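Side-chain contact in protein YchN (Escherichia coli, PDB 1JX7), which is of unknown function but assembles into a homohexamer, a dimer of trimers, and belongs to the DsrE/DsrF-like family: residues N20-A25 against E66-Q71. Sequence-based numbering, arbitrary orientation.
Sequences NSLRLA and EILTAQ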
loop_
_atom_site.group_PDB
_atom_site.type_symbol
_atom_site.label_atom_id
_atom_site.label_comp_id
_atom_site.label_asym_id
_atom_site.label_seq_id
_atom_site.Cartn_x
_atom_site.Cartn_y
_atom_site.Cartn_z
ATOM N N ASN A 20 -0.420 -7.644 -12.816
ATOM C CA ASN A 20 -0.641 -6.800 -13.983
ATOM C C ASN A 20 0.612 -6.636 -14.841
ATOM O O ASN A 20 0.524 -6.583 -16.065
ATOM C CB ASN A 20 -1.169 -5.422 -13.568
ATOM C CG ASN A 20 -2.633 -5.449 -13.187
ATOM O OD1 ASN A 20 -3.399 -6.281 -13.685
ATOM N ND2 ASN A 20 -3.036 -4.528 -12.319
ATOM N N SER A 21 1.772 -6.552 -14.197
ATOM C CA SER A 21 3.028 -6.387 -14.901
ATOM C C SER A 21 3.245 -7.536 -15.851
ATOM O O SER A 21 3.591 -7.328 -17.005
ATOM C CB SER A 21 4.190 -6.345 -13.924
ATOM O OG SER A 21 4.292 -5.067 -13.350
ATOM N N LEU A 22 3.033 -8.743 -15.346
ATOM C CA LEU A 22 3.206 -9.968 -16.120
ATOM C C LEU A 22 2.159 -10.115 -17.221
ATOM O O LEU A 22 2.453 -10.583 -18.318
ATOM C CB LEU A 22 3.160 -11.176 -15.185
ATOM C CG LEU A 22 4.300 -11.159 -14.164
ATOM C CD1 LEU A 22 4.212 -12.373 -13.256
ATOM C CD2 LEU A 22 5.630 -11.134 -14.908
ATOM N N ARG A 23 0.929 -9.710 -16.921
ATOM C CA ARG A 23 -0.144 -9.802 -17.892
ATOM C C ARG A 23 0.174 -8.869 -19.056
ATOM O O ARG A 23 -0.032 -9.221 -20.201
ATOM C CB ARG A 23 -1.477 -9.428 -17.234
ATOM C CG ARG A 23 -2.673 -9.872 -18.031
ATOM C CD ARG A 23 -3.967 -9.683 -17.263
ATOM N NE ARG A 23 -4.268 -8.280 -16.973
ATOM C CZ ARG A 23 -5.365 -7.873 -16.348
ATOM N NH1 ARG A 23 -6.266 -8.764 -15.954
ATOM N NH2 ARG A 23 -5.576 -6.583 -16.120
ATOM N N LEU A 24 0.701 -7.682 -18.748
ATOM C CA LEU A 24 1.052 -6.697 -19.765
ATOM C C LEU A 24 2.272 -7.195 -20.540
ATOM O O LEU A 24 2.373 -6.997 -21.754
ATOM C CB LEU A 24 1.388 -5.356 -19.109
ATOM C CG LEU A 24 1.267 -4.084 -19.965
ATOM C CD1 LEU A 24 1.862 -2.918 -19.202
ATOM C CD2 LEU A 24 1.987 -4.237 -21.268
ATOM N N ALA A 25 3.188 -7.835 -19.832
ATOM C CA ALA A 25 4.412 -8.369 -20.424
ATOM C C ALA A 25 4.121 -9.451 -21.470
ATOM O O ALA A 25 4.664 -9.429 -22.572
ATOM C CB ALA A 25 5.322 -8.932 -19.338
ATOM N N GLU A 66 6.843 -18.591 -16.646
ATOM C CA GLU A 66 7.329 -19.644 -17.513
ATOM C C GLU A 66 6.943 -19.300 -18.947
ATOM O O GLU A 66 7.705 -19.563 -19.892
ATOM C CB GLU A 66 6.746 -20.987 -17.077
ATOM C CG GLU A 66 7.023 -21.250 -15.605
ATOM C CD GLU A 66 6.733 -22.672 -15.180
ATOM O OE1 GLU A 66 5.637 -23.188 -15.512
ATOM O OE2 GLU A 66 7.592 -23.267 -14.504
ATOM N N ILE A 67 5.777 -18.690 -19.113
ATOM C CA ILE A 67 5.308 -18.260 -20.426
ATOM C C ILE A 67 6.306 -17.243 -20.983
ATOM O O ILE A 67 6.627 -17.256 -22.168
ATOM C CB ILE A 67 3.910 -17.586 -20.334
ATOM C CG1 ILE A 67 2.864 -18.594 -19.884
ATOM C CG2 ILE A 67 3.523 -17.004 -21.683
ATOM C CD1 ILE A 67 1.492 -18.010 -19.699
ATOM N N LEU A 68 6.803 -16.355 -20.118
ATOM C CA LEU A 68 7.761 -15.347 -20.527
ATOM C C LEU A 68 9.177 -15.894 -20.680
ATOM O O LEU A 68 9.891 -15.514 -21.608
ATOM C CB LEU A 68 7.767 -14.184 -19.539
ATOM C CG LEU A 68 6.682 -13.101 -19.631
ATOM C CD1 LEU A 68 6.745 -12.206 -18.400
ATOM C CD2 LEU A 68 6.866 -12.280 -20.898
ATOM N N THR A 69 9.608 -16.789 -19.793
ATOM C CA THR A 69 10.960 -17.306 -19.922
ATOM C C THR A 69 11.093 -18.309 -21.067
ATOM O O THR A 69 12.181 -18.465 -21.627
ATOM C CB THR A 69 11.492 -17.950 -18.600
ATOM O OG1 THR A 69 10.820 -19.189 -18.337
ATOM C CG2 THR A 69 11.303 -16.996 -17.431
ATOM N N ALA A 70 10.001 -18.976 -21.436
ATOM C CA ALA A 70 10.060 -19.952 -22.538
ATOM C C ALA A 70 10.395 -19.239 -23.855
ATOM O O ALA A 70 10.978 -19.827 -24.773
ATOM C CB ALA A 70 8.735 -20.686 -22.660
ATOM N N GLN A 71 10.016 -17.960 -23.916
ATOM C CA GLN A 71 10.242 -17.080 -25.055
ATOM C C GLN A 71 11.611 -16.413 -24.953
ATOM O O GLN A 71 11.959 -15.573 -25.782
ATOM C CB GLN A 71 9.209 -15.952 -25.059
ATOM C CG GLN A 71 7.844 -16.277 -25.562
ATOM C CD GLN A 71 6.945 -15.074 -25.473
ATOM O OE1 GLN A 71 6.378 -14.778 -24.429
ATOM N NE2 GLN A 71 6.827 -14.349 -26.577
#
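Leu68 on helix 61-70 reaches helix 17-31 and meets Leu22 and Ala25, residues one turn apart. The side chains meet through apolar groups alone; no hydrogen bond or salt bridge joins segments 20-25 and 66-71. Leu68 CD1 lies 3.7 Å from Ala25 CB and 3.8 Å from Leu22 CD2, so one methyl meets both partners. Leu68 CD2 is 4.0 Å from Ala25 CB and equally near the carbonyl group of that residue, in van der Waals contact. The two leucines cross at a slant and meet methyl to methyl. With CG anti to the carbonyl carbon (chi1 -63°), Leu22 swings its CD2 methyl over to Leu68, although its CB leaves the backbone at an angle to that helix. Ala25 points its short side chain at the other helix.

Leu37 of strand 36-41 touches both Ala25 and Leu68, and Ile26 also packs on Leu68. Helix 17-31 links the adjacent parallel strands 3-8 and 36-41, and helix 61-70 links 36-41 and 75-78. The contact thus joins the helices of two consecutive beta-alpha-beta crossovers. On helix 17-31, Asn20 hydrogen-bonds to Ser43 of a neighbouring subunit.

Leu22 and Ala25 would probably lose their shared methyl partner, and a gap open between the helices, with an alanine at Leu68. With no polar bond across it, this buried join depends on shape and exclusion of water.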